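Local coordinates for protein Afp3 (Serratia entomophila, PDB 6RBN) that probably forms part of the contractile sheath that surrounds the inner tube of the anti-feeding prophage, a phage-tail-like injection particle, at residues F32-T37 against A157-D162; S62-S67 against V107-S112; E132-N137 against E163-A168; L186-N191 against S267-A272. All coordinates share one frame; numbering follows the deposited sequence.

Interaction 1: F32-T37 against A157-D162; sequences FVARFT and ASPDPD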
loop_
_atom_site.group_PDB
_atom_site.type_symbol
_atom_site.label_atom_id
_atom_site.label_comp_id
_atom_site.label_asym_id
_atom_site.label_seq_id
_atom_site.Cartn_x
_atom_site.Cartn_y
_atom_site.Cartn_z
ATOM N N PHE D 32 -18.062 -39.919 57.192
ATOM C CA PHE D 32 -18.830 -41.009 57.774
ATOM C C PHE D 32 -18.344 -41.287 59.191
ATOM O O PHE D 32 -17.204 -41.715 59.392
ATOM C CB PHE D 32 -18.722 -42.258 56.910
ATOM C CG PHE D 32 -19.279 -42.083 55.538
ATOM C CD1 PHE D 32 -20.643 -42.022 55.336
ATOM C CD2 PHE D 32 -18.443 -41.996 54.447
ATOM C CE1 PHE D 32 -21.162 -41.860 54.078
ATOM C CE2 PHE D 32 -18.960 -41.846 53.188
ATOM C CZ PHE D 32 -20.320 -41.772 53.005
ATOM N N VAL D 33 -19.209 -41.041 60.167
ATOM C CA VAL D 33 -18.926 -41.324 61.569
ATOM C C VAL D 33 -19.597 -42.655 61.885
ATOM O O VAL D 33 -20.818 -42.730 62.041
ATOM C CB VAL D 33 -19.422 -40.206 62.487
ATOM C CG1 VAL D 33 -19.164 -40.559 63.936
ATOM C CG2 VAL D 33 -18.751 -38.898 62.131
ATOM N N ALA D 34 -18.802 -43.717 61.967
ATOM C CA ALA D 34 -19.327 -45.044 62.247
ATOM C C ALA D 34 -18.270 -45.835 63.009
ATOM O O ALA D 34 -17.231 -45.297 63.402
ATOM C CB ALA D 34 -19.753 -45.743 60.953
ATOM N N ARG D 35 -18.538 -47.123 63.212
ATOM C CA ARG D 35 -17.653 -47.986 63.995
ATOM C C ARG D 35 -16.629 -48.647 63.076
ATOM O O ARG D 35 -16.679 -49.841 62.777
ATOM C CB ARG D 35 -18.464 -49.026 64.756
ATOM C CG ARG D 35 -19.353 -48.467 65.842
ATOM C CD ARG D 35 -20.061 -49.591 66.577
ATOM N NE ARG D 35 -20.877 -49.108 67.687
ATOM C CZ ARG D 35 -22.166 -48.797 67.589
ATOM N NH1 ARG D 35 -22.792 -48.922 66.428
ATOM N NH2 ARG D 35 -22.827 -48.367 68.652
ATOM N N PHE D 36 -15.677 -47.840 62.627
ATOM C CA PHE D 36 -14.591 -48.337 61.796
ATOM C C PHE D 36 -13.463 -48.837 62.683
ATOM O O PHE D 36 -13.088 -48.183 63.659
ATOM C CB PHE D 36 -14.078 -47.248 60.857
ATOM C CG PHE D 36 -15.102 -46.767 59.878
ATOM C CD1 PHE D 36 -15.448 -47.537 58.786
ATOM C CD2 PHE D 36 -15.711 -45.537 60.047
ATOM C CE1 PHE D 36 -16.394 -47.099 57.886
ATOM C CE2 PHE D 36 -16.653 -45.090 59.148
ATOM C CZ PHE D 36 -16.995 -45.873 58.066
ATOM N N THR D 37 -12.926 -50.002 62.343
ATOM C CA THR D 37 -11.873 -50.614 63.143
ATOM C C THR D 37 -10.543 -50.471 62.425
ATOM O O THR D 37 -10.353 -51.084 61.363
ATOM C CB THR D 37 -12.177 -52.088 63.407
ATOM O OG1 THR D 37 -12.218 -52.795 62.164
ATOM C CG2 THR D 37 -13.514 -52.233 64.108
ATOM N N ALA D 157 -23.564 -37.178 57.216
ATOM C CA ALA D 157 -24.116 -38.505 56.877
ATOM C C ALA D 157 -23.485 -39.672 57.656
ATOM O O ALA D 157 -22.751 -40.474 57.095
ATOM C CB ALA D 157 -23.990 -38.764 55.372
ATOM N N SER D 158 -23.766 -39.751 58.959
ATOM C CA SER D 158 -23.215 -40.843 59.782
ATOM C C SER D 158 -23.966 -42.157 59.556
ATOM O O SER D 158 -25.152 -42.243 59.896
ATOM C CB SER D 158 -23.268 -40.480 61.255
ATOM O OG SER D 158 -24.605 -40.454 61.720
ATOM N N PRO D 159 -23.313 -43.212 59.009
ATOM C CA PRO D 159 -23.998 -44.463 58.594
ATOM C C PRO D 159 -24.017 -45.584 59.632
ATOM O O PRO D 159 -23.368 -46.630 59.483
ATOM C CB PRO D 159 -23.191 -44.863 57.359
ATOM C CG PRO D 159 -21.794 -44.451 57.722
ATOM C CD PRO D 159 -21.908 -43.210 58.575
ATOM N N ASP D 160 -24.795 -45.429 60.699
ATOM C CA ASP D 160 -24.736 -46.464 61.721
ATOM C C ASP D 160 -26.129 -46.994 62.037
ATOM O O ASP D 160 -27.079 -46.211 62.144
ATOM C CB ASP D 160 -24.081 -45.918 62.988
ATOM C CG ASP D 160 -23.735 -47.002 63.979
ATOM O OD1 ASP D 160 -22.767 -47.747 63.729
ATOM O OD2 ASP D 160 -24.429 -47.111 65.008
ATOM N N PRO D 161 -26.287 -48.313 62.188
ATOM C CA PRO D 161 -27.637 -48.865 62.397
ATOM C C PRO D 161 -28.201 -48.637 63.788
ATOM O O PRO D 161 -29.415 -48.784 63.964
ATOM C CB PRO D 161 -27.447 -50.359 62.119
ATOM C CG PRO D 161 -26.026 -50.610 62.427
ATOM C CD PRO D 161 -25.290 -49.379 62.009
ATOM N N ASP D 162 -27.378 -48.300 64.777
ATOM C CA ASP D 162 -27.892 -48.042 66.116
ATOM C C ASP D 162 -28.602 -46.693 66.147
ATOM O O ASP D 162 -28.227 -45.759 65.437
ATOM C CB ASP D 162 -26.754 -48.073 67.134
ATOM C CG ASP D 162 -27.241 -48.158 68.571
ATOM O OD1 ASP D 162 -28.466 -48.229 68.801
ATOM O OD2 ASP D 162 -26.388 -48.148 69.481
#
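In D160, CG stands opposite the backbone N (chi1 -168°), and the R35 chain is extended from CG to NE (chi2 -177°). Together these torsions bring the D160 carboxylate to R35 NH1. R35 NH1 then lies 2.8 Å from D160 OD2. This is a salt bridge with a weak, bent hydrogen bond. The two flat groups are tilted 51° apart, so they do not meet as a coplanar pair. D162 joins from the edge of the guanidinium, nearly in its plane, but the ion pair between its OD2 and R35 NH2 is long at 3.7 Å. D160 OD2 also takes the backbone N of D162 at 3.2 Å, closing an Asx turn. That turn ties the two acids into one network around R35.

Further back the contact is buried and largely apolar, though F32 CD1 also lies 3.2 Å from A157 O. The F32 and P159 side chains cross at about a right angle, with P159 CG oblique to the ring, 3.6 Å from F32 CD1. A34 CB touches the same P159 CG at 4.0 Å. The CB atoms of V33 and S158 are also 4.0 Å apart.

The segments run in roughly the same direction, but 157-162 is a loop and not a further strand of the sheet. R35 NE makes a weak hydrogen bond to E132 O. Helix 111-120 packs on F32 and A34, helix 163-172 on V33 and S158, and helix 271-284 on F32 and P159.

Interaction 2: S62-S67 against V107-S112; sequences SNVPSS and VDPTAS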
loop_
_atom_site.group_PDB
_atom_site.type_symbol
_atom_site.label_atom_id
_atom_site.label_comp_id
_atom_site.label_asym_id
_atom_site.label_seq_id
_atom_site.Cartn_x
_atom_site.Cartn_y
_atom_site.Cartn_z
ATOM N N SER D 62 -11.198 -54.533 56.845
ATOM C CA SER D 62 -12.379 -54.591 56.000
ATOM C C SER D 62 -13.145 -55.898 56.118
ATOM O O SER D 62 -14.216 -56.019 55.517
ATOM C CB SER D 62 -11.992 -54.362 54.536
ATOM O OG SER D 62 -11.181 -55.416 54.054
ATOM N N ASN D 63 -12.636 -56.877 56.863
ATOM C CA ASN D 63 -13.368 -58.136 57.046
ATOM C C ASN D 63 -14.199 -58.082 58.323
ATOM O O ASN D 63 -15.431 -58.042 58.258
ATOM C CB ASN D 63 -12.391 -59.311 57.061
ATOM C CG ASN D 63 -11.632 -59.446 55.759
ATOM O OD1 ASN D 63 -10.412 -59.288 55.717
ATOM N ND2 ASN D 63 -12.355 -59.725 54.682
ATOM N N VAL D 64 -13.524 -58.003 59.474
ATOM C CA VAL D 64 -14.083 -57.855 60.826
ATOM C C VAL D 64 -15.155 -58.913 61.086
ATOM O O VAL D 64 -16.350 -58.631 60.916
ATOM C CB VAL D 64 -14.614 -56.431 61.055
ATOM C CG1 VAL D 64 -14.952 -56.210 62.530
ATOM C CG2 VAL D 64 -13.598 -55.412 60.598
ATOM N N PRO D 65 -14.770 -60.155 61.390
ATOM C CA PRO D 65 -15.755 -61.241 61.495
ATOM C C PRO D 65 -16.732 -61.046 62.647
ATOM O O PRO D 65 -16.359 -60.614 63.741
ATOM C CB PRO D 65 -14.886 -62.483 61.710
ATOM C CG PRO D 65 -13.642 -61.960 62.339
ATOM C CD PRO D 65 -13.411 -60.605 61.735
ATOM N N SER D 66 -17.995 -61.361 62.380
ATOM C CA SER D 66 -19.081 -61.106 63.309
ATOM C C SER D 66 -19.067 -62.106 64.460
ATOM O O SER D 66 -18.372 -63.125 64.429
ATOM C CB SER D 66 -20.426 -61.165 62.590
ATOM O OG SER D 66 -20.682 -62.465 62.096
ATOM N N SER D 67 -19.856 -61.800 65.483
ATOM C CA SER D 67 -19.960 -62.658 66.654
ATOM C C SER D 67 -21.413 -62.831 67.077
ATOM O O SER D 67 -22.156 -61.856 67.190
ATOM C CB SER D 67 -19.141 -62.085 67.810
ATOM O OG SER D 67 -19.682 -60.854 68.255
ATOM N N VAL D 107 -24.385 -59.782 66.953
ATOM C CA VAL D 107 -24.003 -58.468 66.453
ATOM C C VAL D 107 -23.238 -58.644 65.145
ATOM O O VAL D 107 -22.590 -59.671 64.910
ATOM C CB VAL D 107 -23.192 -57.700 67.523
ATOM C CG1 VAL D 107 -21.814 -58.316 67.749
ATOM C CG2 VAL D 107 -23.098 -56.205 67.212
ATOM N N ASP D 108 -23.357 -57.663 64.253
ATOM C CA ASP D 108 -22.750 -57.754 62.937
ATOM C C ASP D 108 -22.107 -56.423 62.573
ATOM O O ASP D 108 -22.761 -55.372 62.669
ATOM C CB ASP D 108 -23.794 -58.147 61.892
ATOM C CG ASP D 108 -23.177 -58.441 60.551
ATOM O OD1 ASP D 108 -22.588 -59.529 60.394
ATOM O OD2 ASP D 108 -23.266 -57.575 59.658
ATOM N N PRO D 109 -20.838 -56.420 62.164
ATOM C CA PRO D 109 -20.192 -55.164 61.763
ATOM C C PRO D 109 -20.710 -54.694 60.413
ATOM O O PRO D 109 -20.681 -55.435 59.428
ATOM C CB PRO D 109 -18.708 -55.537 61.695
ATOM C CG PRO D 109 -18.596 -56.778 62.517
ATOM C CD PRO D 109 -19.867 -57.511 62.294
ATOM N N THR D 110 -21.184 -53.449 60.375
ATOM C CA THR D 110 -21.831 -52.897 59.192
ATOM C C THR D 110 -21.156 -51.634 58.674
ATOM O O THR D 110 -21.654 -51.031 57.717
ATOM C CB THR D 110 -23.304 -52.597 59.485
ATOM O OG1 THR D 110 -23.393 -51.666 60.568
ATOM C CG2 THR D 110 -24.068 -53.863 59.838
ATOM N N ALA D 111 -20.048 -51.209 59.279
ATOM C CA ALA D 111 -19.391 -49.989 58.832
ATOM C C ALA D 111 -18.606 -50.201 57.547
ATOM O O ALA D 111 -18.526 -49.289 56.718
ATOM C CB ALA D 111 -18.468 -49.454 59.925
ATOM N N SER D 112 -18.026 -51.384 57.359
ATOM C CA SER D 112 -17.330 -51.680 56.117
ATOM C C SER D 112 -18.286 -52.002 54.979
ATOM O O SER D 112 -17.924 -51.817 53.814
ATOM C CB SER D 112 -16.364 -52.845 56.317
ATOM O OG SER D 112 -15.717 -53.176 55.105
#
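S62 and S112 close one end of an antiparallel pair of irregular chain pieces in this tail sheath protein. Their end-to-end directions differ by 176°, and side chains and loops, not a regular sheet, make the contact. The piece 107-112 leads into helix 111-120, and the piece 62-67 follows helix 53-59. The backbone O of S62 accepts from the S112 hydroxyl, with OG at 3.2 Å. The donor stands well to the side of the C=O direction (C=O...OG angle 112°) and is tilted 26° from the carbonyl plane. S112 OG is opposite its own backbone N, and S112 also packs on W53 and Y56 of helix 53-59.

V64 CB is directed toward the other segment, and its CG1 lies 3.7 Å from P109 CG, the two side chains meeting at a slant. V64 also packs on T37. S66 CB touches V107 O and D108 OD1, each at 3.5 Å, and P109 CD at 3.7 Å.

This region is at the surface of the chain, next to the unmodelled residues 68-105 that join the two pieces. At the far end, S67 OG rests 3.4 Å from the CG1 methyl of V107.

Interaction 3: E132-N137 against E163-A168; sequences EKADDN and ETYRTA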
loop_
_atom_site.group_PDB
_atom_site.type_symbol
_atom_site.label_atom_id
_atom_site.label_comp_id
_atom_site.label_asym_id
_atom_site.label_seq_id
_atom_site.Cartn_x
_atom_site.Cartn_y
_atom_site.Cartn_z
ATOM N N GLU D 132 -15.992 -45.402 68.357
ATOM C CA GLU D 132 -16.302 -46.796 68.676
ATOM C C GLU D 132 -17.636 -46.949 69.398
ATOM O O GLU D 132 -18.556 -47.596 68.889
ATOM C CB GLU D 132 -15.172 -47.403 69.511
ATOM C CG GLU D 132 -15.378 -48.869 69.856
ATOM C CD GLU D 132 -15.311 -49.787 68.646
ATOM O OE1 GLU D 132 -14.611 -49.449 67.668
ATOM O OE2 GLU D 132 -15.964 -50.851 68.673
ATOM N N LYS D 133 -17.762 -46.383 70.590
ATOM C CA LYS D 133 -19.002 -46.470 71.346
ATOM C C LYS D 133 -19.667 -45.103 71.359
ATOM O O LYS D 133 -19.052 -44.104 70.998
ATOM C CB LYS D 133 -18.759 -46.981 72.772
ATOM C CG LYS D 133 -17.999 -46.038 73.678
ATOM C CD LYS D 133 -17.745 -46.702 75.024
ATOM C CE LYS D 133 -16.986 -45.792 75.972
ATOM N NZ LYS D 133 -17.818 -44.637 76.398
ATOM N N ALA D 134 -20.939 -45.066 71.754
ATOM C CA ALA D 134 -21.718 -43.843 71.594
ATOM C C ALA D 134 -21.488 -42.864 72.738
ATOM O O ALA D 134 -21.327 -41.660 72.509
ATOM C CB ALA D 134 -23.202 -44.180 71.473
ATOM N N ASP D 135 -21.467 -43.357 73.974
ATOM C CA ASP D 135 -21.571 -42.494 75.147
ATOM C C ASP D 135 -20.262 -41.825 75.556
ATOM O O ASP D 135 -20.241 -41.178 76.608
ATOM C CB ASP D 135 -22.139 -43.295 76.320
ATOM C CG ASP D 135 -21.351 -44.564 76.607
ATOM O OD1 ASP D 135 -20.424 -44.889 75.840
ATOM O OD2 ASP D 135 -21.666 -45.240 77.605
ATOM N N ASP D 136 -19.178 -41.950 74.788
ATOM C CA ASP D 136 -17.937 -41.251 75.128
ATOM C C ASP D 136 -18.032 -39.796 74.662
ATOM O O ASP D 136 -17.731 -39.429 73.524
ATOM C CB ASP D 136 -16.718 -41.989 74.566
ATOM C CG ASP D 136 -16.839 -42.320 73.089
ATOM O OD1 ASP D 136 -17.890 -42.032 72.489
ATOM O OD2 ASP D 136 -15.876 -42.883 72.528
ATOM N N ASN D 137 -18.439 -38.932 75.590
ATOM C CA ASN D 137 -18.649 -37.519 75.303
ATOM C C ASN D 137 -17.349 -36.733 75.169
ATOM O O ASN D 137 -17.395 -35.525 74.919
ATOM C CB ASN D 137 -19.527 -36.894 76.388
ATOM C CG ASN D 137 -20.915 -37.498 76.426
ATOM O OD1 ASN D 137 -21.297 -38.140 77.403
ATOM N ND2 ASN D 137 -21.674 -37.304 75.355
ATOM N N GLU D 163 -29.637 -46.598 66.982
ATOM C CA GLU D 163 -30.452 -45.389 67.015
ATOM C C GLU D 163 -29.881 -44.357 67.978
ATOM O O GLU D 163 -29.832 -43.166 67.655
ATOM C CB GLU D 163 -31.888 -45.747 67.399
ATOM C CG GLU D 163 -32.926 -44.662 67.137
ATOM C CD GLU D 163 -33.101 -43.692 68.290
ATOM O OE1 GLU D 163 -32.848 -44.089 69.447
ATOM O OE2 GLU D 163 -33.500 -42.536 68.038
ATOM N N THR D 164 -29.459 -44.786 69.167
ATOM C CA THR D 164 -28.890 -43.867 70.141
ATOM C C THR D 164 -27.471 -43.446 69.789
ATOM O O THR D 164 -26.979 -42.458 70.343
ATOM C CB THR D 164 -28.899 -44.497 71.531
ATOM O OG1 THR D 164 -28.123 -45.699 71.515
ATOM C CG2 THR D 164 -30.321 -44.823 71.955
ATOM N N TYR D 165 -26.806 -44.181 68.897
ATOM C CA TYR D 165 -25.491 -43.775 68.419
ATOM C C TYR D 165 -25.592 -42.527 67.554
ATOM O O TYR D 165 -24.775 -41.611 67.676
ATOM C CB TYR D 165 -24.862 -44.920 67.630
ATOM C CG TYR D 165 -23.430 -44.722 67.186
ATOM C CD1 TYR D 165 -22.371 -45.030 68.025
ATOM C CD2 TYR D 165 -23.139 -44.223 65.928
ATOM C CE1 TYR D 165 -21.064 -44.861 67.612
ATOM C CE2 TYR D 165 -21.844 -44.048 65.507
ATOM C CZ TYR D 165 -20.813 -44.366 66.351
ATOM O OH TYR D 165 -19.523 -44.183 65.921
ATOM N N ARG D 166 -26.596 -42.478 66.676
ATOM C CA ARG D 166 -26.732 -41.357 65.754
ATOM C C ARG D 166 -27.235 -40.108 66.460
ATOM O O ARG D 166 -26.887 -38.990 66.068
ATOM C CB ARG D 166 -27.671 -41.735 64.615
ATOM C CG ARG D 166 -27.095 -42.754 63.674
ATOM C CD ARG D 166 -28.126 -43.182 62.661
ATOM N NE ARG D 166 -29.190 -43.937 63.308
ATOM C CZ ARG D 166 -30.245 -44.429 62.676
ATOM N NH1 ARG D 166 -30.368 -44.266 61.375
ATOM N NH2 ARG D 166 -31.168 -45.104 63.344
ATOM N N THR D 167 -28.068 -40.278 67.491
ATOM C CA THR D 167 -28.574 -39.146 68.255
ATOM C C THR D 167 -27.456 -38.425 69.004
ATOM O O THR D 167 -27.482 -37.194 69.104
ATOM C CB THR D 167 -29.661 -39.635 69.218
ATOM O OG1 THR D 167 -30.675 -40.312 68.468
ATOM C CG2 THR D 167 -30.309 -38.485 69.969
ATOM N N ALA D 168 -26.452 -39.160 69.480
ATOM C CA ALA D 168 -25.286 -38.522 70.074
ATOM C C ALA D 168 -24.433 -37.820 69.026
ATOM O O ALA D 168 -23.779 -36.817 69.330
ATOM C CB ALA D 168 -24.452 -39.554 70.830
#
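Y165 overlaps the A134 methyl group obliquely, with its CD1 3.6 Å from A134 CB. The backbone of the same loop continues the contact. K133 C lies near the ring plane, at the edge, 4.0 Å from Y165 CE1. E132 O approaches that CE1 obliquely at 3.9 Å. The ring gets there because Y165 CG stands opposite its backbone N (chi1 -174°), which swings it from the helix toward the loop. One helical turn later, A168 CB meets A134 O at 4.1 Å. A134 thus meets the helix through its methyl at Y165 and through its carbonyl oxygen at A168.

The contact itself is van der Waals packing. Y165 OH is hydrogen-bonded to L131 O, just before the loop, and this fixes the far end of the ring. R35 makes a cation-pi contact with the same ring. Within the loop, the K133 ammonium pairs with D135, NZ to OD1 at 2.7 Å, and reaches it from above the carboxylate plane.

In the fold, the loop 132-137 connects strand 127-130 to helix 137-141. It lies over the first turns of helix 163-172, near the surface of the chain.

Interaction 4: L186-N191 against S267-A272; sequences LADSVN and SLPPSA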
loop_
_atom_site.group_PDB
_atom_site.type_symbol
_atom_site.label_atom_id
_atom_site.label_comp_id
_atom_site.label_asym_id
_atom_site.label_seq_id
_atom_site.Cartn_x
_atom_site.Cartn_y
_atom_site.Cartn_z
ATOM N N LEU D 186 -27.021 -35.345 56.560
ATOM C CA LEU D 186 -27.933 -36.333 55.992
ATOM C C LEU D 186 -28.393 -37.239 57.129
ATOM O O LEU D 186 -27.786 -38.274 57.404
ATOM C CB LEU D 186 -27.271 -37.128 54.881
ATOM C CG LEU D 186 -26.893 -36.350 53.628
ATOM C CD1 LEU D 186 -26.169 -37.244 52.646
ATOM C CD2 LEU D 186 -28.134 -35.762 53.008
ATOM N N ALA D 187 -29.475 -36.843 57.784
ATOM C CA ALA D 187 -30.005 -37.596 58.907
ATOM C C ALA D 187 -30.897 -38.728 58.414
ATOM O O ALA D 187 -31.210 -38.842 57.228
ATOM C CB ALA D 187 -30.774 -36.676 59.852
ATOM N N ASP D 188 -31.310 -39.575 59.352
ATOM C CA ASP D 188 -32.118 -40.745 59.044
ATOM C C ASP D 188 -33.266 -40.836 60.030
ATOM O O ASP D 188 -33.049 -40.786 61.243
ATOM C CB ASP D 188 -31.280 -42.017 59.109
ATOM C CG ASP D 188 -30.282 -42.103 57.997
ATOM O OD1 ASP D 188 -30.598 -41.659 56.877
ATOM O OD2 ASP D 188 -29.153 -42.569 58.243
ATOM N N SER D 189 -34.476 -40.977 59.511
ATOM C CA SER D 189 -35.626 -41.119 60.381
ATOM C C SER D 189 -35.652 -42.515 60.989
ATOM O O SER D 189 -35.038 -43.458 60.482
ATOM C CB SER D 189 -36.915 -40.851 59.611
ATOM O OG SER D 189 -38.035 -40.968 60.465
ATOM N N VAL D 190 -36.367 -42.639 62.098
ATOM C CA VAL D 190 -36.473 -43.902 62.816
ATOM C C VAL D 190 -37.814 -44.569 62.565
ATOM O O VAL D 190 -37.875 -45.745 62.207
ATOM C CB VAL D 190 -36.232 -43.671 64.323
ATOM C CG1 VAL D 190 -36.301 -44.985 65.076
ATOM C CG2 VAL D 190 -34.906 -42.980 64.533
ATOM N N ASN D 191 -38.907 -43.826 62.745
ATOM C CA ASN D 191 -40.234 -44.355 62.459
ATOM C C ASN D 191 -41.096 -43.367 61.677
ATOM O O ASN D 191 -42.320 -43.530 61.632
ATOM C CB ASN D 191 -40.935 -44.787 63.754
ATOM C CG ASN D 191 -40.989 -43.682 64.800
ATOM O OD1 ASN D 191 -40.560 -42.556 64.565
ATOM N ND2 ASN D 191 -41.523 -44.011 65.970
ATOM N N SER D 267 -29.867 -54.620 57.801
ATOM C CA SER D 267 -30.542 -53.380 57.445
ATOM C C SER D 267 -29.620 -52.204 57.734
ATOM O O SER D 267 -29.164 -52.033 58.868
ATOM C CB SER D 267 -31.853 -53.234 58.213
ATOM O OG SER D 267 -31.609 -53.066 59.597
ATOM N N LEU D 268 -29.353 -51.404 56.715
ATOM C CA LEU D 268 -28.493 -50.245 56.829
ATOM C C LEU D 268 -29.296 -48.957 56.777
ATOM O O LEU D 268 -30.305 -48.885 56.067
ATOM C CB LEU D 268 -27.451 -50.222 55.708
ATOM C CG LEU D 268 -26.346 -51.253 55.858
ATOM C CD1 LEU D 268 -25.442 -51.265 54.652
ATOM C CD2 LEU D 268 -25.563 -50.915 57.093
ATOM N N PRO D 269 -28.887 -47.936 57.521
ATOM C CA PRO D 269 -29.441 -46.607 57.312
ATOM C C PRO D 269 -28.981 -46.053 55.978
ATOM O O PRO D 269 -27.832 -46.273 55.568
ATOM C CB PRO D 269 -28.874 -45.803 58.488
ATOM C CG PRO D 269 -27.637 -46.505 58.853
ATOM C CD PRO D 269 -27.900 -47.954 58.612
ATOM N N PRO D 270 -29.847 -45.338 55.260
ATOM C CA PRO D 270 -29.573 -45.028 53.854
ATOM C C PRO D 270 -28.588 -43.895 53.614
ATOM O O PRO D 270 -28.349 -43.568 52.451
ATOM C CB PRO D 270 -30.965 -44.651 53.324
ATOM C CG PRO D 270 -31.664 -44.102 54.495
ATOM C CD PRO D 270 -31.179 -44.872 55.680
ATOM N N SER D 271 -27.987 -43.303 54.651
ATOM C CA SER D 271 -27.168 -42.106 54.461
ATOM C C SER D 271 -25.860 -42.392 53.738
ATOM O O SER D 271 -25.309 -41.493 53.094
ATOM C CB SER D 271 -26.877 -41.444 55.800
ATOM O OG SER D 271 -28.046 -40.870 56.337
ATOM N N ALA D 272 -25.343 -43.615 53.832
ATOM C CA ALA D 272 -24.122 -43.952 53.107
ATOM C C ALA D 272 -24.390 -44.077 51.615
ATOM O O ALA D 272 -23.491 -43.876 50.790
ATOM C CB ALA D 272 -23.524 -45.243 53.656
#
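P269, P270 and S271 form the turn between strand 266-268 and helix 271-284, and they pack on D188 and L186 of strand 185-188. This turn falls within the sequence range of the subtilisin-like part of the tail sheath family. P269 comes first. Its CB touches D188 OD2 at 3.3 Å, and the two side chains meet at a slant. P270 and D188 come toward each other from opposite directions, with P270 CD 3.5 Å from D188 OD1. The two prolines thus line the two oxygens of one buried carboxylate.

S271 begins the helix and supplies the polar part of the contact. Its OG lies 2.7 Å from D188 OD1 and 2.8 Å from D188 OD2. One hydroxyl proton cannot be given to every acceptor around it. The carboxylate is placed there by chi1 of D188 (-69°), which sets CG beside the backbone N. R166 of helix 163-172 makes a weak, long ion pair with D188 OD2. It may offset a little of the acid's charge.

Around them, Y207 of the neighbouring strand 204-207 packs on L186 and P270. The S271 hydroxyl also lies close to a strand carbonyl, with OG 2.8 Å from L186 O.

How the interactions relate
All four contacts lie on the same side of the chain's centre. Interaction 1 is in the middle, about 12, 10 and 11 Å (centre to centre) from interactions 2, 3 and 4, and it touches each of them. Interactions 2 and 3 are about 18 Å apart and do not touch. Along the chain, interaction 2 is nested inside the loop closed by interaction 1, interaction 3 alternates with interaction 1, and interaction 4 comes later. Helix 163-172 carries interaction 3 and flanks interactions 1 and 4. Helix 271-284 begins in interaction 4 and packs on interaction 1. The contacts thus join early and later parts of the chain into one packed region of the subunit.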